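Geranyltranstransferase (IspA) (Helicobacter pylori, PDB 3LLW) is probably a magnesium-dependent prenyltransferase of the FPP/GGPP synthase family, joining isoprenoid diphosphates into longer chains. Local coordinates at residues Thr189-Ile198 against Leu215-Phe226; Ser82-Ser90 against Leu152-Ile162. All blocks are in the same frame, centred on the assembly; numbering follows the deposited sequence.

How the contacts relate
Contacts 1 and 2 lie about 13 Å apart, centre to centre, in the all-helical polyprenyl synthase core and use different helices of it. Contact 2 comes first along the chain, bringing helix 73-94 against the end of helix 142-156 and the start of helix 161-170. Contact 1 follows, pairing helix 178-204 with helix 209-236. Helix 178-204 bridges the two: its Leu192 and Ala195 pack on Leu152 and Asn155, while Ser196 touches Ile83. Both contacts are buried about 9 Å from the centre of the chain; contact 2 also meets the second subunit, whereas contact 1 lies wholly within one chain.

Contact 1 (Thr189-Ile198 against Leu215-Phe226); sequences TAKLISASLI and LQAFGLKMGLCF
Leu197 lays its CD1 methyl over Gly219, 3.4 Å from the CA of that glycine, and the same methyl meets the CE of Met222 at 3.7 Å. With Leu215 and Phe218 these two residues form the hole that receives Leu197 as a knob. Ile193 fills the next one, its two branches dividing the work: CG2 lies 3.9 Å from the Met222 SD, whereas CD1 reaches the Phe226 ring. A chi1 of -76° turns CG1 away from the carbonyl carbon, which leaves the CD1 end of the longer branch against Phe226. Thr189 comes to the edge of that ring, near its plane, with CG2 3.6 Å from the Phe226 CD1; its OG1 is hydrogen-bonded to the OE1 of Gln227. Ala190 is the third knob, its CB 3.5 Å from the Leu220 O and set above Gly223.

The two glycines let the backbones come very close. The CA atoms of Ser194 and Gly219 are 3.9 Å apart, and the short helix axes approach to 7.6 Å at 140°, a roughly antiparallel pairing with small residues at the crossing. Near one margin, a water donates to the Gln216 OE1 and is also hydrogen-bonded to the Ser194 OG, 2.8 Å away. Helices 51-63 and 287-301 cover the Leu197 and Met222 side.

No clear direct hydrogen bond joins the two segments; the grip comes from methyl, thioether and ring surfaces fitted around glycine, with the water as a polar bridge, so close shape matching rather than directional bonding probably sets how these helices sit together.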
ATOM      1  N   THR A 189     -10.058  10.792   9.852  1.00 42.22           N
ATOM      2  CA  THR A 189      -9.814  12.045   9.148  1.00 42.45           C
ATOM      3  C   THR A 189      -8.480  12.750   9.505  1.00 36.73           C
ATOM      4  O   THR A 189      -7.695  13.097   8.618  1.00 37.92           O
ATOM      5  CB  THR A 189     -11.022  12.971   9.375  1.00 42.57           C
ATOM      6  OG1 THR A 189     -12.174  12.390   8.746  1.00 49.63           O
ATOM      7  CG2 THR A 189     -10.787  14.363   8.816  1.00 52.71           C
ATOM      8  N   ALA A 190      -8.229  12.959  10.790  1.00 36.50           N
ATOM      9  CA  ALA A 190      -7.194  13.915  11.214  1.00 39.16           C
ATOM     10  C   ALA A 190      -5.768  13.449  11.003  1.00 35.30           C
ATOM     11  O   ALA A 190      -4.867  14.276  10.795  1.00 50.24           O
ATOM     12  CB  ALA A 190      -7.419  14.355  12.664  1.00 34.10           C
ATOM     13  N   LYS A 191      -5.572  12.129  11.040  1.00 40.43           N
ATOM     14  CA  LYS A 191      -4.249  11.501  10.896  1.00 42.26           C
ATOM     15  C   LYS A 191      -3.571  11.784   9.557  1.00 44.06           C
ATOM     16  O   LYS A 191      -2.392  12.162   9.522  1.00 42.95           O
ATOM     17  CB  LYS A 191      -4.351   9.989  11.119  1.00 47.86           C
ATOM     18  CG  LYS A 191      -3.415   9.463  12.214  1.00 43.89           C
ATOM     19  CD  LYS A 191      -4.019   9.718  13.590  1.00 36.25           C
ATOM     20  CE  LYS A 191      -3.431   8.806  14.656  1.00 52.96           C
ATOM     21  NZ  LYS A 191      -2.432   9.517  15.511  1.00 49.50           N
ATOM     22  N   LEU A 192      -4.326  11.612   8.473  1.00 37.86           N
ATOM     23  CA  LEU A 192      -3.863  11.896   7.104  1.00 44.40           C
ATOM     24  C   LEU A 192      -3.670  13.401   6.813  1.00 41.27           C
ATOM     25  O   LEU A 192      -2.800  13.804   6.020  1.00 44.41           O
ATOM     26  CB  LEU A 192      -4.826  11.267   6.081  1.00 49.30           C
ATOM     27  CG  LEU A 192      -4.416  11.191   4.607  1.00 53.99           C
ATOM     28  CD1 LEU A 192      -3.120  10.402   4.462  1.00 46.75           C
ATOM     29  CD2 LEU A 192      -5.535  10.612   3.693  1.00 42.19           C
ATOM     30  N   ILE A 193      -4.485  14.218   7.459  1.00 33.46           N
ATOM     31  CA  ILE A 193      -4.373  15.684   7.399  1.00 29.92           C
ATOM     32  C   ILE A 193      -3.085  16.147   8.141  1.00 38.08           C
ATOM     33  O   ILE A 193      -2.354  17.014   7.653  1.00 40.98           O
ATOM     34  CB  ILE A 193      -5.661  16.310   8.004  1.00 29.19           C
ATOM     35  CG1 ILE A 193      -6.826  16.185   6.990  1.00 34.82           C
ATOM     36  CG2 ILE A 193      -5.478  17.765   8.441  1.00 34.90           C
ATOM     37  CD1 ILE A 193      -8.114  16.672   7.545  1.00 32.00           C
ATOM     38  N   SER A 194      -2.798  15.558   9.299  1.00 35.13           N
ATOM     39  CA  SER A 194      -1.561  15.932  10.012  1.00 45.26           C
ATOM     40  C   SER A 194      -0.334  15.346   9.298  1.00 43.68           C
ATOM     41  O   SER A 194       0.711  15.989   9.250  1.00 51.01           O
ATOM     42  CB  SER A 194      -1.635  15.606  11.517  1.00 35.74           C
ATOM     43  OG  SER A 194      -0.727  14.611  11.920  1.00 48.70           O
ATOM     44  N   ALA A 195      -0.495  14.167   8.680  1.00 47.33           N
ATOM     45  CA  ALA A 195       0.558  13.580   7.830  1.00 38.53           C
ATOM     46  C   ALA A 195       0.923  14.467   6.654  1.00 40.81           C
ATOM     47  O   ALA A 195       2.114  14.772   6.476  1.00 36.36           O
ATOM     48  CB  ALA A 195       0.204  12.171   7.352  1.00 38.95           C
ATOM     49  N   SER A 196      -0.086  14.882   5.871  1.00 29.04           N
ATOM     50  CA  SER A 196       0.073  15.926   4.819  1.00 32.57           C
ATOM     51  C   SER A 196       0.941  17.125   5.278  1.00 38.81           C
ATOM     52  O   SER A 196       1.885  17.516   4.593  1.00 40.83           O
ATOM     53  CB  SER A 196      -1.290  16.441   4.356  1.00 39.13           C
ATOM     54  OG  SER A 196      -2.170  15.367   4.004  1.00 35.13           O
ATOM     55  N   LEU A 197       0.629  17.687   6.440  1.00 41.73           N
ATOM     56  CA  LEU A 197       1.383  18.822   6.968  1.00 43.65           C
ATOM     57  C   LEU A 197       2.846  18.498   7.249  1.00 36.62           C
ATOM     58  O   LEU A 197       3.721  19.163   6.703  1.00 43.86           O
ATOM     59  CB  LEU A 197       0.718  19.393   8.216  1.00 45.68           C
ATOM     60  CG  LEU A 197      -0.595  20.110   7.958  1.00 38.82           C
ATOM     61  CD1 LEU A 197      -1.362  20.196   9.233  1.00 38.27           C
ATOM     62  CD2 LEU A 197      -0.382  21.511   7.419  1.00 41.84           C
ATOM     63  N   ILE A 198       3.110  17.441   8.021  1.00 41.66           N
ATOM     64  CA  ILE A 198       4.507  17.041   8.352  1.00 46.66           C
ATOM     65  C   ILE A 198       5.314  16.438   7.188  1.00 47.36           C
ATOM     66  O   ILE A 198       6.568  16.488   7.178  1.00 44.54           O
ATOM     67  CB  ILE A 198       4.604  16.148   9.617  1.00 49.10           C
ATOM     68  CG1 ILE A 198       3.846  14.831   9.412  1.00 57.10           C
ATOM     69  CG2 ILE A 198       4.094  16.916  10.839  1.00 43.19           C
ATOM     70  CD1 ILE A 198       3.960  13.830  10.547  1.00 51.78           C
ATOM     71  N   LEU A 215       3.526  20.949  14.055  1.00 41.83           N
ATOM     72  CA  LEU A 215       2.673  20.671  12.879  1.00 47.52           C
ATOM     73  C   LEU A 215       1.836  19.414  13.073  1.00 48.78           C
ATOM     74  O   LEU A 215       0.649  19.386  12.710  1.00 54.73           O
ATOM     75  CB  LEU A 215       3.481  20.551  11.584  1.00 41.20           C
ATOM     76  CG  LEU A 215       3.927  21.812  10.845  1.00 47.06           C
ATOM     77  CD1 LEU A 215       4.835  21.413   9.718  1.00 43.34           C
ATOM     78  CD2 LEU A 215       2.756  22.637  10.328  1.00 44.02           C
ATOM     79  N   GLN A 216       2.469  18.391  13.648  1.00 45.95           N
ATOM     80  CA  GLN A 216       1.817  17.143  13.993  1.00 52.81           C
ATOM     81  C   GLN A 216       0.564  17.387  14.817  1.00 54.41           C
ATOM     82  O   GLN A 216      -0.524  16.968  14.420  1.00 58.85           O
ATOM     83  CB  GLN A 216       2.782  16.208  14.716  1.00 53.33           C
ATOM     84  CG  GLN A 216       2.255  14.792  14.902  1.00 59.36           C
ATOM     85  CD  GLN A 216       3.357  13.748  14.932  1.00 65.39           C
ATOM     86  OE1 GLN A 216       3.246  12.710  14.284  1.00 62.35           O
ATOM     87  NE2 GLN A 216       4.431  14.020  15.678  1.00 60.42           N
ATOM     88  N   ALA A 217       0.717  18.105  15.925  1.00 52.94           N
ATOM     89  CA  ALA A 217      -0.394  18.433  16.806  1.00 51.62           C
ATOM     90  C   ALA A 217      -1.414  19.368  16.157  1.00 55.54           C
ATOM     91  O   ALA A 217      -2.625  19.215  16.372  1.00 60.21           O
ATOM     92  CB  ALA A 217       0.119  19.026  18.094  1.00 53.23           C
ATOM     93  N   PHE A 218      -0.926  20.322  15.366  1.00 51.39           N
ATOM     94  CA  PHE A 218      -1.786  21.308  14.732  1.00 48.99           C
ATOM     95  C   PHE A 218      -2.767  20.634  13.782  1.00 54.30           C
ATOM     96  O   PHE A 218      -3.972  20.917  13.821  1.00 45.63           O
ATOM     97  CB  PHE A 218      -0.963  22.349  13.980  1.00 48.83           C
ATOM     98  CG  PHE A 218      -1.793  23.380  13.268  1.00 49.89           C
ATOM     99  CD1 PHE A 218      -2.563  24.292  13.989  1.00 53.95           C
ATOM    100  CD2 PHE A 218      -1.798  23.449  11.878  1.00 44.97           C
ATOM    101  CE1 PHE A 218      -3.336  25.254  13.330  1.00 50.71           C
ATOM    102  CE2 PHE A 218      -2.559  24.408  11.215  1.00 54.38           C
ATOM    103  CZ  PHE A 218      -3.328  25.315  11.946  1.00 46.43           C
ATOM    104  N   GLY A 219      -2.231  19.727  12.961  1.00 51.29           N
ATOM    105  CA  GLY A 219      -3.009  18.964  11.994  1.00 48.52           C
ATOM    106  C   GLY A 219      -4.072  18.091  12.604  1.00 48.66           C
ATOM    107  O   GLY A 219      -5.180  17.997  12.074  1.00 53.11           O
ATOM    108  N   LEU A 220      -3.737  17.459  13.724  1.00 46.78           N
ATOM    109  CA  LEU A 220      -4.703  16.678  14.486  1.00 50.07           C
ATOM    110  C   LEU A 220      -5.874  17.542  14.948  1.00 53.71           C
ATOM    111  O   LEU A 220      -7.042  17.137  14.831  1.00 54.28           O
ATOM    112  CB  LEU A 220      -4.025  16.021  15.689  1.00 43.73           C
ATOM    113  CG  LEU A 220      -3.769  14.512  15.759  1.00 48.85           C
ATOM    114  CD1 LEU A 220      -3.479  13.862  14.410  1.00 41.41           C
ATOM    115  CD2 LEU A 220      -2.642  14.215  16.756  1.00 54.57           C
ATOM    116  N   LYS A 221      -5.549  18.734  15.454  1.00 55.72           N
ATOM    117  CA  LYS A 221      -6.545  19.668  15.972  1.00 55.32           C
ATOM    118  C   LYS A 221      -7.391  20.240  14.850  1.00 49.57           C
ATOM    119  O   LYS A 221      -8.611  20.342  14.962  1.00 51.28           O
ATOM    120  CB  LYS A 221      -5.864  20.793  16.741  1.00 59.36           C
ATOM    121  CG  LYS A 221      -6.700  21.363  17.861  1.00 67.01           C
ATOM    122  CD  LYS A 221      -5.972  22.504  18.564  1.00 75.88           C
ATOM    123  CE  LYS A 221      -5.991  22.314  20.071  1.00 83.07           C
ATOM    124  NZ  LYS A 221      -7.293  21.745  20.567  1.00 86.07           N
ATOM    125  N   MET A 222      -6.738  20.586  13.755  1.00 45.71           N
ATOM    126  CA  MET A 222      -7.424  21.139  12.605  1.00 49.78           C
ATOM    127  C   MET A 222      -8.290  20.098  11.869  1.00 52.10           C
ATOM    128  O   MET A 222      -9.342  20.434  11.324  1.00 46.63           O
ATOM    129  CB  MET A 222      -6.406  21.753  11.662  1.00 52.10           C
ATOM    130  CG  MET A 222      -7.009  22.335  10.425  1.00 62.80           C
ATOM    131  SD  MET A 222      -6.231  21.537   9.029  1.00 66.44           S
ATOM    132  CE  MET A 222      -4.561  22.148   9.269  1.00 53.36           C
ATOM    133  N   GLY A 223      -7.838  18.843  11.865  1.00 49.09           N
ATOM    134  CA  GLY A 223      -8.568  17.749  11.252  1.00 49.28           C
ATOM    135  C   GLY A 223      -9.845  17.436  11.996  1.00 49.72           C
ATOM    136  O   GLY A 223     -10.859  17.098  11.383  1.00 52.58           O
ATOM    137  N   LEU A 224      -9.787  17.543  13.322  1.00 51.52           N
ATOM    138  CA  LEU A 224     -10.982  17.454  14.153  1.00 50.93           C
ATOM    139  C   LEU A 224     -11.939  18.582  13.795  1.00 50.76           C
ATOM    140  O   LEU A 224     -13.126  18.346  13.524  1.00 48.46           O
ATOM    141  CB  LEU A 224     -10.625  17.515  15.639  1.00 48.39           C
ATOM    142  CG  LEU A 224     -11.779  17.451  16.651  1.00 56.76           C
ATOM    143  CD1 LEU A 224     -12.582  16.146  16.516  1.00 49.72           C
ATOM    144  CD2 LEU A 224     -11.254  17.625  18.079  1.00 54.00           C
ATOM    145  N   CYS A 225     -11.409  19.800  13.779  1.00 47.21           N
ATOM    146  CA  CYS A 225     -12.165  20.977  13.373  1.00 49.29           C
ATOM    147  C   CYS A 225     -12.779  20.808  11.968  1.00 49.67           C
ATOM    148  O   CYS A 225     -13.990  20.995  11.782  1.00 47.67           O
ATOM    149  CB  CYS A 225     -11.258  22.198  13.418  1.00 53.71           C
ATOM    150  SG  CYS A 225     -12.169  23.711  13.380  1.00 66.35           S
ATOM    151  N   PHE A 226     -11.939  20.421  11.006  1.00 49.34           N
ATOM    152  CA  PHE A 226     -12.360  20.044   9.658  1.00 52.34           C
ATOM    153  C   PHE A 226     -13.542  19.061   9.681  1.00 50.39           C
ATOM    154  O   PHE A 226     -14.485  19.229   8.933  1.00 52.36           O
ATOM    155  CB  PHE A 226     -11.167  19.472   8.862  1.00 55.53           C
ATOM    156  CG  PHE A 226     -11.536  18.895   7.513  1.00 63.36           C
ATOM    157  CD1 PHE A 226     -11.746  17.532   7.354  1.00 60.46           C
ATOM    158  CD2 PHE A 226     -11.657  19.718   6.399  1.00 70.43           C
ATOM    159  CE1 PHE A 226     -12.097  17.000   6.113  1.00 68.29           C
ATOM    160  CE2 PHE A 226     -11.999  19.194   5.148  1.00 67.60           C
ATOM    161  CZ  PHE A 226     -12.222  17.834   5.007  1.00 61.73           C
TER
HETATM  162  O   HOH W   1       0.628  12.316  12.867  1.00 48.11           O

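Contact 2 (Ser82-Ser90 against Leu152-Ile162); sequences SIECLHTYS and LSANGGIKGMI. With SO4 (sulfate ion), chain F.
Met161 reaches from the start of helix 161-170 toward helix 73-94. Its CB leads into a chain extended through chi1 and chi2, with CG anti to the backbone N (chi1 -177°); SD then lies 3.9 Å from the Ser90 CB. A bend at chi3 of 72° turns CE aside, 3.8 Å from the Ser90 CB and 3.9 Å from the Tyr89 CE2, oblique to that ring.

The Tyr89 OH meets the Ile162 CD1 at 3.4 Å. A water lying in the plane of the ring, at its edge, is hydrogen-bonded to this hydroxyl and donates to the Gly156 O. Further along, Leu86 and Leu152 meet tip to tip, CD2 to CD1 at 3.8 Å, and that CD2 rests on the Gly156 CA.

A type I turn from Gly157 to Gly160 interrupts the helix; the chain then goes on along helix 73-94, with Gly160 as N-cap of the next helix. Tyr89 also packs on Asp125 of the second subunit. Ser90 is about 6 Å, side chain to side chain, from Asp94, a magnesium ligand in another structure of this protein (no metal is bound here), one turn before the aspartate-rich site typical of the all-helical polyprenyl synthase fold.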
ATOM      1  N   SER A  82       0.691  11.359  -4.269  1.00 39.41           N
ATOM      2  CA  SER A  82       0.641  10.103  -3.507  1.00 39.57           C
ATOM      3  C   SER A  82      -0.353  10.195  -2.365  1.00 38.40           C
ATOM      4  O   SER A  82      -1.057   9.231  -2.077  1.00 45.48           O
ATOM      5  CB  SER A  82       2.007   9.734  -2.956  1.00 41.58           C
ATOM      6  OG  SER A  82       2.305  10.539  -1.848  1.00 43.60           O
ATOM      7  N   ILE A  83      -0.412  11.364  -1.727  1.00 39.85           N
ATOM      8  CA  ILE A  83      -1.390  11.632  -0.675  1.00 35.73           C
ATOM      9  C   ILE A  83      -2.823  11.613  -1.244  1.00 41.53           C
ATOM     10  O   ILE A  83      -3.735  11.068  -0.622  1.00 38.11           O
ATOM     11  CB  ILE A  83      -1.130  12.983  -0.000  1.00 38.50           C
ATOM     12  CG1 ILE A  83       0.328  13.072   0.498  1.00 46.01           C
ATOM     13  CG2 ILE A  83      -2.074  13.163   1.180  1.00 44.56           C
ATOM     14  CD1 ILE A  83       0.738  14.443   1.040  1.00 38.21           C
ATOM     15  N   GLU A  84      -2.997  12.187  -2.433  1.00 35.45           N
ATOM     16  CA  GLU A  84      -4.315  12.268  -3.041  1.00 45.73           C
ATOM     17  C   GLU A  84      -4.804  10.865  -3.429  1.00 40.83           C
ATOM     18  O   GLU A  84      -5.948  10.536  -3.175  1.00 43.52           O
ATOM     19  CB  GLU A  84      -4.310  13.277  -4.207  1.00 45.77           C
ATOM     20  CG  GLU A  84      -5.684  13.629  -4.839  1.00 44.70           C
ATOM     21  CD  GLU A  84      -6.713  14.272  -3.892  1.00 52.39           C
ATOM     22  OE1 GLU A  84      -6.342  14.799  -2.811  1.00 46.72           O
ATOM     23  OE2 GLU A  84      -7.921  14.249  -4.250  1.00 48.53           O
ATOM     24  N   CYS A  85      -3.909  10.025  -3.956  1.00 43.66           N
ATOM     25  CA  CYS A  85      -4.232   8.620  -4.277  1.00 42.89           C
ATOM     26  C   CYS A  85      -4.679   7.780  -3.077  1.00 44.87           C
ATOM     27  O   CYS A  85      -5.667   7.032  -3.170  1.00 43.74           O
ATOM     28  CB  CYS A  85      -3.058   7.937  -4.986  1.00 46.02           C
ATOM     29  SG  CYS A  85      -2.834   8.535  -6.659  1.00 49.61           S
ATOM     30  N   LEU A  86      -3.958   7.907  -1.964  1.00 39.80           N
ATOM     31  CA  LEU A  86      -4.339   7.245  -0.719  1.00 42.17           C
ATOM     32  C   LEU A  86      -5.710   7.690  -0.239  1.00 42.14           C
ATOM     33  O   LEU A  86      -6.514   6.865   0.167  1.00 46.71           O
ATOM     34  CB  LEU A  86      -3.302   7.479   0.379  1.00 48.20           C
ATOM     35  CG  LEU A  86      -3.295   6.395   1.462  1.00 52.57           C
ATOM     36  CD1 LEU A  86      -2.777   5.081   0.899  1.00 48.45           C
ATOM     37  CD2 LEU A  86      -2.458   6.816   2.655  1.00 57.92           C
ATOM     38  N   HIS A  87      -5.983   8.992  -0.310  1.00 41.21           N
ATOM     39  CA  HIS A  87      -7.287   9.508   0.059  1.00 40.20           C
ATOM     40  C   HIS A  87      -8.385   8.955  -0.862  1.00 38.64           C
ATOM     41  O   HIS A  87      -9.460   8.605  -0.394  1.00 45.80           O
ATOM     42  CB  HIS A  87      -7.297  11.043   0.026  1.00 42.60           C
ATOM     43  CG  HIS A  87      -8.668  11.642   0.192  1.00 51.81           C
ATOM     44  ND1 HIS A  87      -9.425  11.473   1.333  1.00 50.61           N
ATOM     45  CD2 HIS A  87      -9.416  12.402  -0.643  1.00 54.02           C
ATOM     46  CE1 HIS A  87     -10.585  12.091   1.188  1.00 49.66           C
ATOM     47  NE2 HIS A  87     -10.601  12.670   0.001  1.00 48.19           N
ATOM     48  N   THR A  88      -8.099   8.883  -2.159  1.00 34.43           N
ATOM     49  CA  THR A  88      -9.069   8.433  -3.158  1.00 41.24           C
ATOM     50  C   THR A  88      -9.400   6.955  -2.996  1.00 39.23           C
ATOM     51  O   THR A  88     -10.564   6.563  -3.119  1.00 44.34           O
ATOM     52  CB  THR A  88      -8.538   8.678  -4.585  1.00 41.16           C
ATOM     53  OG1 THR A  88      -8.027  10.009  -4.671  1.00 40.46           O
ATOM     54  CG2 THR A  88      -9.641   8.491  -5.621  1.00 47.53           C
ATOM     55  N   TYR A  89      -8.379   6.140  -2.719  1.00 41.25           N
ATOM     56  CA  TYR A  89      -8.567   4.693  -2.547  1.00 39.91           C
ATOM     57  C   TYR A  89      -9.492   4.417  -1.367  1.00 42.74           C
ATOM     58  O   TYR A  89     -10.360   3.528  -1.449  1.00 34.70           O
ATOM     59  CB  TYR A  89      -7.230   3.934  -2.409  1.00 32.41           C
ATOM     60  CG  TYR A  89      -6.998   3.268  -1.055  1.00 37.35           C
ATOM     61  CD1 TYR A  89      -7.702   2.117  -0.680  1.00 30.97           C
ATOM     62  CD2 TYR A  89      -6.060   3.776  -0.161  1.00 36.38           C
ATOM     63  CE1 TYR A  89      -7.520   1.524   0.539  1.00 32.32           C
ATOM     64  CE2 TYR A  89      -5.870   3.192   1.074  1.00 31.49           C
ATOM     65  CZ  TYR A  89      -6.573   2.054   1.407  1.00 27.23           C
ATOM     66  OH  TYR A  89      -6.394   1.464   2.613  1.00 35.91           O
ATOM     67  N   SER A  90      -9.307   5.162  -0.273  1.00 38.08           N
ATOM     68  CA  SER A  90     -10.198   5.021   0.875  1.00 44.99           C
ATOM     69  C   SER A  90     -11.660   5.314   0.497  1.00 44.62           C
ATOM     70  O   SER A  90     -12.570   4.616   0.954  1.00 45.12           O
ATOM     71  CB  SER A  90      -9.745   5.882   2.045  1.00 39.03           C
ATOM     72  OG  SER A  90      -9.880   7.243   1.725  1.00 52.01           O
ATOM     73  N   LEU A 152       3.473   8.336   5.730  1.00 34.71           N
ATOM     74  CA  LEU A 152       2.219   8.032   5.012  1.00 39.62           C
ATOM     75  C   LEU A 152       1.662   6.640   5.338  1.00 35.31           C
ATOM     76  O   LEU A 152       0.460   6.484   5.596  1.00 41.00           O
ATOM     77  CB  LEU A 152       2.402   8.212   3.502  1.00 35.11           C
ATOM     78  CG  LEU A 152       1.093   8.189   2.691  1.00 51.85           C
ATOM     79  CD1 LEU A 152       0.253   9.465   2.883  1.00 44.97           C
ATOM     80  CD2 LEU A 152       1.381   7.959   1.223  1.00 40.14           C
ATOM     81  N   SER A 153       2.547   5.645   5.353  1.00 31.98           N
ATOM     82  CA  SER A 153       2.201   4.286   5.755  1.00 32.72           C
ATOM     83  C   SER A 153       1.697   4.154   7.186  1.00 38.56           C
ATOM     84  O   SER A 153       0.695   3.449   7.407  1.00 47.12           O
ATOM     85  CB  SER A 153       3.363   3.321   5.512  1.00 30.91           C
ATOM     86  OG  SER A 153       4.512   3.699   6.288  1.00 51.68           O
ATOM     87  N   ALA A 154       2.362   4.805   8.150  1.00 35.49           N
ATOM     88  CA  ALA A 154       1.875   4.798   9.550  1.00 38.52           C
ATOM     89  C   ALA A 154       0.492   5.419   9.718  1.00 38.67           C
ATOM     90  O   ALA A 154      -0.341   4.888  10.443  1.00 37.85           O
ATOM     91  CB  ALA A 154       2.845   5.478  10.486  1.00 34.82           C
ATOM     92  N   ASN A 155       0.265   6.546   9.047  1.00 35.72           N
ATOM     93  CA  ASN A 155      -0.916   7.353   9.265  1.00 33.32           C
ATOM     94  C   ASN A 155      -2.097   6.944   8.377  1.00 35.89           C
ATOM     95  O   ASN A 155      -3.243   7.220   8.711  1.00 34.22           O
ATOM     96  CB  ASN A 155      -0.573   8.826   9.063  1.00 37.59           C
ATOM     97  CG  ASN A 155       0.282   9.382  10.201  1.00 49.80           C
ATOM     98  OD1 ASN A 155      -0.235   9.764  11.246  1.00 42.34           O
ATOM     99  ND2 ASN A 155       1.598   9.404  10.001  1.00 43.74           N
ATOM    100  N   GLY A 156      -1.802   6.277   7.265  1.00 29.77           N
ATOM    101  CA  GLY A 156      -2.836   5.840   6.331  1.00 44.26           C
ATOM    102  C   GLY A 156      -3.211   4.401   6.589  1.00 39.30           C
ATOM    103  O   GLY A 156      -4.153   3.884   5.999  1.00 43.04           O
ATOM    104  N   GLY A 157      -2.474   3.769   7.501  1.00 39.25           N
ATOM    105  CA  GLY A 157      -2.577   2.339   7.745  1.00 33.70           C
ATOM    106  C   GLY A 157      -3.504   1.952   8.868  1.00 39.23           C
ATOM    107  O   GLY A 157      -4.413   2.712   9.222  1.00 44.05           O
ATOM    108  N   ILE A 158      -3.255   0.755   9.416  1.00 36.57           N
ATOM    109  CA  ILE A 158      -4.064   0.124  10.470  1.00 40.43           C
ATOM    110  C   ILE A 158      -4.113   0.900  11.799  1.00 45.73           C
ATOM    111  O   ILE A 158      -5.088   0.793  12.551  1.00 39.60           O
ATOM    112  CB  ILE A 158      -3.601  -1.354  10.718  1.00 39.98           C
ATOM    113  CG1 ILE A 158      -4.610  -2.146  11.559  1.00 36.86           C
ATOM    114  CG2 ILE A 158      -2.202  -1.414  11.336  1.00 34.66           C
ATOM    115  CD1 ILE A 158      -6.032  -2.233  10.978  1.00 44.49           C
ATOM    116  N   LYS A 159      -3.066   1.683  12.061  1.00 39.53           N
ATOM    117  CA  LYS A 159      -2.951   2.484  13.267  1.00 37.75           C
ATOM    118  C   LYS A 159      -3.539   3.882  13.089  1.00 39.19           C
ATOM    119  O   LYS A 159      -3.633   4.646  14.054  1.00 48.62           O
ATOM    120  CB  LYS A 159      -1.461   2.600  13.646  1.00 41.64           C
ATOM    121  CG  LYS A 159      -0.963   1.458  14.526  1.00 49.50           C
ATOM    122  CD  LYS A 159       0.292   0.791  13.976  1.00 61.30           C
ATOM    123  CE  LYS A 159       1.566   1.607  14.155  1.00 68.95           C
ATOM    124  NZ  LYS A 159       1.976   2.245  12.878  1.00 64.50           N
ATOM    125  N   GLY A 160      -3.889   4.237  11.854  1.00 36.68           N
ATOM    126  CA  GLY A 160      -4.502   5.534  11.557  1.00 29.02           C
ATOM    127  C   GLY A 160      -5.817   5.411  10.778  1.00 41.27           C
ATOM    128  O   GLY A 160      -6.838   4.984  11.322  1.00 38.13           O
ATOM    129  N   MET A 161      -5.772   5.771   9.499  1.00 37.05           N
ATOM    130  CA  MET A 161      -6.970   5.978   8.674  1.00 39.36           C
ATOM    131  C   MET A 161      -7.879   4.761   8.596  1.00 34.28           C
ATOM    132  O   MET A 161      -9.097   4.886   8.729  1.00 42.84           O
ATOM    133  CB  MET A 161      -6.556   6.469   7.288  1.00 37.24           C
ATOM    134  CG  MET A 161      -7.690   6.789   6.341  1.00 42.93           C
ATOM    135  SD  MET A 161      -7.093   7.106   4.662  1.00 44.79           S
ATOM    136  CE  MET A 161      -6.643   5.419   4.205  1.00 49.49           C
ATOM    137  N   ILE A 162      -7.276   3.580   8.450  1.00 39.18           N
ATOM    138  CA  ILE A 162      -8.010   2.314   8.371  1.00 36.03           C
ATOM    139  C   ILE A 162      -8.740   1.960   9.671  1.00 41.60           C
ATOM    140  O   ILE A 162      -9.941   1.621   9.632  1.00 32.46           O
ATOM    141  CB  ILE A 162      -7.122   1.171   7.848  1.00 38.96           C
ATOM    142  CG1 ILE A 162      -6.866   1.378   6.362  1.00 34.65           C
ATOM    143  CG2 ILE A 162      -7.787  -0.189   8.027  1.00 39.92           C
ATOM    144  CD1 ILE A 162      -5.592   0.728   5.877  1.00 54.79           C
TER
HETATM  145  S   SO4 F 311     -11.738  16.613  -0.134  1.00106.09           S
HETATM  146  O1  SO4 F 311     -12.272  15.566  -1.022  1.00 96.07           O
HETATM  147  O2  SO4 F 311     -11.705  16.131   1.250  1.00 99.73           O
HETATM  148  O3  SO4 F 311     -10.390  17.022  -0.547  1.00 79.54           O
HETATM  149  O4  SO4 F 311     -12.635  17.766  -0.185  1.00105.47           O
HETATM  150  O   HOH W   2      -4.166   2.496   3.586  1.00 43.24           O